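Local coordinates for protein diphthine synthase (Aeropyrum pernix, PDB 1WDE) that probably catalyses the S-adenosyl-L-methionine-dependent trimethylation of a modified histidine in elongation factor 2, a step of diphthamide biosynthesis, at residues 16-19 with 20-23; 130-134 with 135-139; 191-194 with 195-199. All coordinates share one frame; numbering follows the deposited sequence.

Contact 1: residues 16-19 with 20-23; sequences GYAP and GMQT
Two torsions bring Y17 and M21 together. CB of Y17 points away from 20-23, but CG lies between the backbone N and carbonyl carbon (chi1 58°), which brings the ring back to the M21 side chain. M21, a selenomethionine, runs out from the backbone and then bends at chi3 (72°), so its CE folds back along the ring. The selenium sits over one face of Y17, 3.5 Å from the ring centroid and displaced toward the rim. Its closest ring atom is CZ of Y17, 3.3 Å from SE of M21. The terminal methyl continues the contact: CE of M21 lies 3.4 Å from CE1 of Y17. This is a Met-aromatic contact. A18 adds an apolar flank, with its CB 3.8 Å from SE of M21.

The backbone turns between these residues. N of M21 donates to O of A18 at 3.1 Å, and the donor is tilted from the carbonyl plane. This bond closes a type II beta turn from A18 to M21, with P19 and G20 at its corners. G20 has positive phi, and a CB there would clash with O of P19. G16 is equally restricted, since a CB would run into O of M21.

The phenol OH of Y17 is hydrogen-bonded to O of G219, which ties the ring to a second loop. The Y17 and A18 side chains approach G122 and A220, which probably bind S-adenosyl-L-methionine, as in related enzymes. The arrangement is a type II turn within the loop between strand 9-14 and helix 24-32, beside the probable cofactor site of a tetrapyrrole-methylase-type fold.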
loop_
_atom_site.group_PDB
_atom_site.type_symbol
_atom_site.label_atom_id
_atom_site.label_comp_id
_atom_site.label_asym_id
_atom_site.label_seq_id
_atom_site.Cartn_x
_atom_site.Cartn_y
_atom_site.Cartn_z
ATOM N N GLY A 16 4.930 12.392 2.503
ATOM C CA GLY A 16 6.037 11.601 1.977
ATOM C C GLY A 16 6.303 10.522 3.023
ATOM O O GLY A 16 5.795 10.620 4.136
ATOM N N TYR A 17 7.103 9.507 2.719
ATOM C CA TYR A 17 7.290 8.446 3.706
ATOM C C TYR A 17 8.595 8.442 4.490
ATOM O O TYR A 17 8.889 7.483 5.193
ATOM C CB TYR A 17 7.082 7.076 3.036
ATOM C CG TYR A 17 8.017 6.838 1.881
ATOM C CD1 TYR A 17 7.698 7.301 0.594
ATOM C CD2 TYR A 17 9.236 6.191 2.069
ATOM C CE1 TYR A 17 8.568 7.126 -0.464
ATOM C CE2 TYR A 17 10.128 6.010 1.002
ATOM C CZ TYR A 17 9.787 6.479 -0.257
ATOM O OH TYR A 17 10.658 6.319 -1.316
ATOM N N ALA A 18 9.382 9.501 4.382
ATOM C CA ALA A 18 10.626 9.582 5.132
ATOM C C ALA A 18 11.039 11.036 5.230
ATOM O O ALA A 18 10.583 11.862 4.453
ATOM C CB ALA A 18 11.733 8.785 4.439
ATOM N N PRO A 19 11.887 11.373 6.208
ATOM C CA PRO A 19 12.302 12.773 6.298
ATOM C C PRO A 19 13.001 13.188 5.000
ATOM O O PRO A 19 13.717 12.394 4.395
ATOM C CB PRO A 19 13.233 12.787 7.524
ATOM C CG PRO A 19 13.598 11.355 7.732
ATOM C CD PRO A 19 12.351 10.611 7.377
ATOM N N GLY A 20 12.756 14.420 4.559
ATOM C CA GLY A 20 13.373 14.908 3.338
ATOM C C GLY A 20 12.511 14.666 2.112
ATOM O O GLY A 20 12.823 15.129 1.019
HETATM N N MSE A 21 11.417 13.937 2.286
HETATM C CA MSE A 21 10.548 13.664 1.157
HETATM C C MSE A 21 9.292 14.527 1.128
HETATM O O MSE A 21 8.324 14.185 0.447
HETATM C CB MSE A 21 10.191 12.176 1.133
HETATM C CG MSE A 21 11.422 11.287 1.127
HETATM SE SE MSE A 21 10.972 9.445 0.733
HETATM C CE MSE A 21 10.586 9.759 -1.152
ATOM N N GLN A 22 9.316 15.658 1.847
ATOM C CA GLN A 22 8.167 16.580 1.882
ATOM C C GLN A 22 8.240 17.591 0.734
ATOM O O GLN A 22 9.326 18.056 0.396
ATOM C CB GLN A 22 8.127 17.334 3.219
ATOM C CG GLN A 22 7.903 16.433 4.407
ATOM C CD GLN A 22 9.071 15.498 4.649
ATOM O OE1 GLN A 22 8.902 14.279 4.794
ATOM N NE2 GLN A 22 10.267 16.062 4.698
ATOM N N THR A 23 7.102 17.929 0.110
ATOM C CA THR A 23 7.162 18.906 -0.979
ATOM C C THR A 23 7.089 20.296 -0.347
ATOM O O THR A 23 6.668 20.441 0.794
ATOM C CB THR A 23 5.992 18.758 -1.999
ATOM O OG1 THR A 23 4.742 18.872 -1.313
ATOM C CG2 THR A 23 6.066 17.384 -2.734
#

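Contact 2: residues 130-134 with 135-139; sequences TMLSF and YRFGG
F137 packs its ring against the chain that precedes it, and this is the close side of the contact. CD1 of F137 lies 3.2 Å from O of S133. Farther along the ring, CZ of F137 meets CB of L132 at 3.9 Å. OG1 of T130 and O of L132 lie at the ring edge, in its plane. With CG of F137 beside its backbone N (chi1 -80°), the ring turns back toward these residues. H168 makes an edge-to-face pair with the same ring, and V248 and T170 also touch it. L132 is buried here as well, against helix 255-264. The guanidinium of R136 leads away from the turn but is firmly held, by a salt bridge to E257 and by hydrogen bonds to O of R252 and O of G166.

The backbone between is a short 3-10 turn. N of R136 donates to O of S133 at 3.0 Å, and N of F137 donates to O of F134 at 3.2 Å. Both donors stand well above the carbonyl planes of their acceptors. A water donates to O of F134 and to O of F137, bridging the turn to the start of the strand. T130 uses its OG1 to accept from N of L132 at 3.2 Å, and OG1 is also hydrogen-bonded to O of R127.

The other side is looser and exposed. F134 points the edge of its ring at a face of Y135, with planes at 72° and centroids 5.9 Å apart. Their closest ring carbons, CD1 of F134 and CD1 of Y135, are still 4.3 Å apart. The arrangement combines an ST turn where the chain leaves helix 122-130, with M131 at positive phi, and a 3-10 turn that feeds strand 137-143, an edge strand, within this chain, of the mixed sheet.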
loop_
_atom_site.group_PDB
_atom_site.type_symbol
_atom_site.label_atom_id
_atom_site.label_comp_id
_atom_site.label_asym_id
_atom_site.label_seq_id
_atom_site.Cartn_x
_atom_site.Cartn_y
_atom_site.Cartn_z
ATOM N N THR A 130 10.831 -1.222 -8.766
ATOM C CA THR A 130 10.859 -2.528 -9.461
ATOM C C THR A 130 11.148 -2.357 -10.939
ATOM O O THR A 130 11.586 -3.292 -11.616
ATOM C CB THR A 130 9.499 -3.284 -9.374
ATOM O OG1 THR A 130 8.537 -2.608 -10.189
ATOM C CG2 THR A 130 8.964 -3.359 -7.910
HETATM N N MSE A 131 10.850 -1.159 -11.423
HETATM C CA MSE A 131 11.001 -0.747 -12.802
HETATM C C MSE A 131 10.099 -1.483 -13.788
HETATM O O MSE A 131 10.323 -1.444 -14.997
HETATM C CB MSE A 131 12.464 -0.829 -13.207
HETATM C CG MSE A 131 13.321 0.046 -12.333
HETATM SE SE MSE A 131 14.992 0.516 -13.154
HETATM C CE MSE A 131 15.441 -1.120 -14.093
ATOM N N LEU A 132 9.069 -2.138 -13.259
ATOM C CA LEU A 132 8.097 -2.836 -14.101
ATOM C C LEU A 132 7.253 -1.756 -14.789
ATOM O O LEU A 132 7.201 -0.598 -14.332
ATOM C CB LEU A 132 7.201 -3.751 -13.256
ATOM C CG LEU A 132 7.944 -4.998 -12.730
ATOM C CD1 LEU A 132 7.036 -5.788 -11.829
ATOM C CD2 LEU A 132 8.426 -5.872 -13.900
ATOM N N SER A 133 6.581 -2.123 -15.870
ATOM C CA SER A 133 5.788 -1.132 -16.601
ATOM C C SER A 133 4.651 -0.544 -15.782
ATOM O O SER A 133 3.780 -1.260 -15.280
ATOM C CB SER A 133 5.246 -1.746 -17.888
ATOM O OG SER A 133 4.323 -0.881 -18.516
ATOM N N PHE A 134 4.677 0.772 -15.636
ATOM C CA PHE A 134 3.643 1.486 -14.888
ATOM C C PHE A 134 2.256 1.128 -15.418
ATOM O O PHE A 134 1.340 0.873 -14.643
ATOM C CB PHE A 134 3.857 3.009 -15.019
ATOM C CG PHE A 134 2.679 3.825 -14.575
ATOM C CD1 PHE A 134 1.800 4.366 -15.505
ATOM C CD2 PHE A 134 2.414 3.998 -13.226
ATOM C CE1 PHE A 134 0.658 5.069 -15.086
ATOM C CE2 PHE A 134 1.279 4.696 -12.800
ATOM C CZ PHE A 134 0.402 5.228 -13.736
ATOM N N TYR A 135 2.133 1.046 -16.740
ATOM C CA TYR A 135 0.859 0.761 -17.403
ATOM C C TYR A 135 0.249 -0.596 -17.059
ATOM O O TYR A 135 -0.964 -0.780 -17.193
ATOM C CB TYR A 135 1.042 0.822 -18.925
ATOM C CG TYR A 135 1.655 2.106 -19.411
ATOM C CD1 TYR A 135 0.886 3.279 -19.519
ATOM C CD2 TYR A 135 3.007 2.162 -19.750
ATOM C CE1 TYR A 135 1.452 4.465 -19.948
ATOM C CE2 TYR A 135 3.589 3.340 -20.179
ATOM C CZ TYR A 135 2.809 4.486 -20.278
ATOM O OH TYR A 135 3.393 5.638 -20.722
ATOM N N ARG A 136 1.087 -1.539 -16.623
ATOM C CA ARG A 136 0.630 -2.885 -16.321
ATOM C C ARG A 136 0.242 -3.139 -14.891
ATOM O O ARG A 136 -0.188 -4.243 -14.561
ATOM C CB ARG A 136 1.685 -3.926 -16.754
ATOM C CG ARG A 136 1.907 -3.975 -18.267
ATOM C CD ARG A 136 2.676 -5.213 -18.686
ATOM N NE ARG A 136 1.882 -6.426 -18.518
ATOM C CZ ARG A 136 2.400 -7.646 -18.524
ATOM N NH1 ARG A 136 3.713 -7.796 -18.685
ATOM N NH2 ARG A 136 1.614 -8.704 -18.381
ATOM N N PHE A 137 0.413 -2.149 -14.020
ATOM C CA PHE A 137 0.001 -2.364 -12.641
ATOM C C PHE A 137 -1.505 -2.359 -12.585
ATOM O O PHE A 137 -2.166 -1.509 -13.212
ATOM C CB PHE A 137 0.562 -1.292 -11.700
ATOM C CG PHE A 137 1.995 -1.539 -11.319
ATOM C CD1 PHE A 137 3.028 -1.102 -12.137
ATOM C CD2 PHE A 137 2.305 -2.319 -10.208
ATOM C CE1 PHE A 137 4.349 -1.446 -11.876
ATOM C CE2 PHE A 137 3.649 -2.678 -9.929
ATOM C CZ PHE A 137 4.660 -2.242 -10.773
ATOM N N GLY A 138 -2.052 -3.326 -11.855
ATOM C CA GLY A 138 -3.492 -3.421 -11.713
ATOM C C GLY A 138 -3.980 -3.147 -10.297
ATOM O O GLY A 138 -3.469 -2.249 -9.603
ATOM N N GLY A 139 -4.984 -3.910 -9.870
ATOM C CA GLY A 139 -5.554 -3.756 -8.539
ATOM C C GLY A 139 -4.554 -3.974 -7.403
ATOM O O GLY A 139 -3.518 -4.639 -7.574
HETATM O O HOH W 1 -1.470 1.402 -14.225
#

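Contact 3: residues 191-194 with 195-199; sequences LLEA and DREYA
E193 and R196 cross at about a right angle. Their carboxylate and guanidinium planes are 55° apart, so the two groups do not meet flat in a two-pronged pair. OE2 of E193 and NH1 of R196 alone form the salt bridge, at 2.9 Å, and its hydrogen bond is weak, bent to 127°. R196 bends at chi3 (-67°), which folds its guanidinium back over the preceding turn. One face of the group then lies against O of L192 and CA of E193. CB of L192 is 3.8 Å from NH2 of R196.

E193 and E197 cross obliquely. OE1 of E193 stands 3.5 Å from OE1 of E197, two like charges that would repel if both are ionised; the salt bridge to R196 may offset part of this. With an alanine here in place of E193 the carboxylate is gone, and the guanidinium of R196 is likely to lose its charge partner and turn more freely.

D195 and Y198 point elsewhere. The D195 carboxylate is held by OH of Y160 and N of L208, and OH of Y198 bonds to E292. Each backbone N donates to the O four residues back, as N of Y198 does to O of A194 at 2.7 Å. This is an i to i+3 salt bridge on the alpha helix 184-202, whose inner face packs on helix 153-165.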
loop_
_atom_site.group_PDB
_atom_site.type_symbol
_atom_site.label_atom_id
_atom_site.label_comp_id
_atom_site.label_asym_id
_atom_site.label_seq_id
_atom_site.Cartn_x
_atom_site.Cartn_y
_atom_site.Cartn_z
ATOM N N LEU A 191 -1.809 -15.950 2.871
ATOM C CA LEU A 191 -2.329 -15.715 1.513
ATOM C C LEU A 191 -2.387 -17.084 0.816
ATOM O O LEU A 191 -3.381 -17.437 0.185
ATOM C CB LEU A 191 -1.379 -14.800 0.728
ATOM C CG LEU A 191 -1.838 -13.981 -0.498
ATOM C CD1 LEU A 191 -0.702 -13.922 -1.525
ATOM C CD2 LEU A 191 -3.073 -14.557 -1.117
ATOM N N LEU A 192 -1.312 -17.857 0.941
ATOM C CA LEU A 192 -1.267 -19.173 0.304
ATOM C C LEU A 192 -2.297 -20.115 0.921
ATOM O O LEU A 192 -2.875 -20.948 0.224
ATOM C CB LEU A 192 0.152 -19.750 0.376
ATOM C CG LEU A 192 1.191 -18.891 -0.363
ATOM C CD1 LEU A 192 2.575 -19.516 -0.264
ATOM C CD2 LEU A 192 0.773 -18.760 -1.843
ATOM N N GLU A 193 -2.548 -19.982 2.222
ATOM C CA GLU A 193 -3.566 -20.831 2.830
ATOM C C GLU A 193 -4.912 -20.442 2.213
ATOM O O GLU A 193 -5.739 -21.310 1.946
ATOM C CB GLU A 193 -3.608 -20.659 4.355
ATOM C CG GLU A 193 -4.827 -21.315 5.016
ATOM C CD GLU A 193 -4.971 -22.793 4.673
ATOM O OE1 GLU A 193 -6.043 -23.370 4.964
ATOM O OE2 GLU A 193 -4.013 -23.378 4.117
ATOM N N ALA A 194 -5.116 -19.139 1.977
ATOM C CA ALA A 194 -6.359 -18.643 1.362
ATOM C C ALA A 194 -6.490 -19.165 -0.062
ATOM O O ALA A 194 -7.581 -19.507 -0.522
ATOM C CB ALA A 194 -6.374 -17.082 1.336
ATOM N N ASP A 195 -5.368 -19.207 -0.769
ATOM C CA ASP A 195 -5.362 -19.688 -2.139
ATOM C C ASP A 195 -5.790 -21.144 -2.214
ATOM O O ASP A 195 -6.579 -21.516 -3.078
ATOM C CB ASP A 195 -3.970 -19.520 -2.742
ATOM C CG ASP A 195 -3.931 -19.859 -4.224
ATOM O OD1 ASP A 195 -4.946 -19.617 -4.929
ATOM O OD2 ASP A 195 -2.877 -20.346 -4.690
ATOM N N ARG A 196 -5.274 -21.971 -1.304
ATOM C CA ARG A 196 -5.631 -23.385 -1.306
ATOM C C ARG A 196 -7.109 -23.578 -0.997
ATOM O O ARG A 196 -7.759 -24.467 -1.553
ATOM C CB ARG A 196 -4.765 -24.165 -0.312
ATOM C CG ARG A 196 -3.326 -24.358 -0.780
ATOM C CD ARG A 196 -2.552 -25.331 0.113
ATOM N NE ARG A 196 -2.325 -24.821 1.468
ATOM C CZ ARG A 196 -1.393 -23.930 1.800
ATOM N NH1 ARG A 196 -1.282 -23.548 3.063
ATOM N NH2 ARG A 196 -0.568 -23.431 0.883
ATOM N N GLU A 197 -7.636 -22.739 -0.114
ATOM C CA GLU A 197 -9.042 -22.797 0.254
ATOM C C GLU A 197 -9.877 -22.311 -0.926
ATOM O O GLU A 197 -10.891 -22.920 -1.263
ATOM C CB GLU A 197 -9.293 -21.903 1.464
ATOM C CG GLU A 197 -10.340 -22.419 2.417
ATOM C CD GLU A 197 -10.264 -21.734 3.767
ATOM O OE1 GLU A 197 -9.244 -21.917 4.473
ATOM O OE2 GLU A 197 -11.218 -21.005 4.117
ATOM N N TYR A 198 -9.443 -21.216 -1.554
ATOM C CA TYR A 198 -10.153 -20.649 -2.702
ATOM C C TYR A 198 -10.151 -21.544 -3.944
ATOM O O TYR A 198 -11.200 -21.769 -4.552
ATOM C CB TYR A 198 -9.578 -19.270 -3.062
ATOM C CG TYR A 198 -10.145 -18.690 -4.348
ATOM C CD1 TYR A 198 -11.517 -18.450 -4.489
ATOM C CD2 TYR A 198 -9.311 -18.402 -5.431
ATOM C CE1 TYR A 198 -12.040 -17.938 -5.685
ATOM C CE2 TYR A 198 -9.819 -17.894 -6.629
ATOM C CZ TYR A 198 -11.182 -17.666 -6.747
ATOM O OH TYR A 198 -11.684 -17.178 -7.930
ATOM N N ALA A 199 -8.987 -22.055 -4.328
ATOM C CA ALA A 199 -8.901 -22.920 -5.505
ATOM C C ALA A 199 -9.776 -24.159 -5.299
ATOM O O ALA A 199 -10.393 -24.667 -6.237
ATOM C CB ALA A 199 -7.454 -23.330 -5.754
#

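The three contacts follow one another along the chain without touching. Contact 1 is a surface loop in the five-stranded parallel sheet's part of the fold. Contact 2 is partly buried and leads from a helix into the mixed sheet. Contact 3 is largely buried, though its charged pair faces outward. Contacts 1 and 3 lie on opposite sides of the chain's centre, with centres about 37 Å apart. No two contacts hold the same elements. Selenium over a ring marks contact 1, aromatic edges and carbonyls contact 2, and paired charges contact 3. Contact 1 comes nearest to residues that probably bind the cofactor.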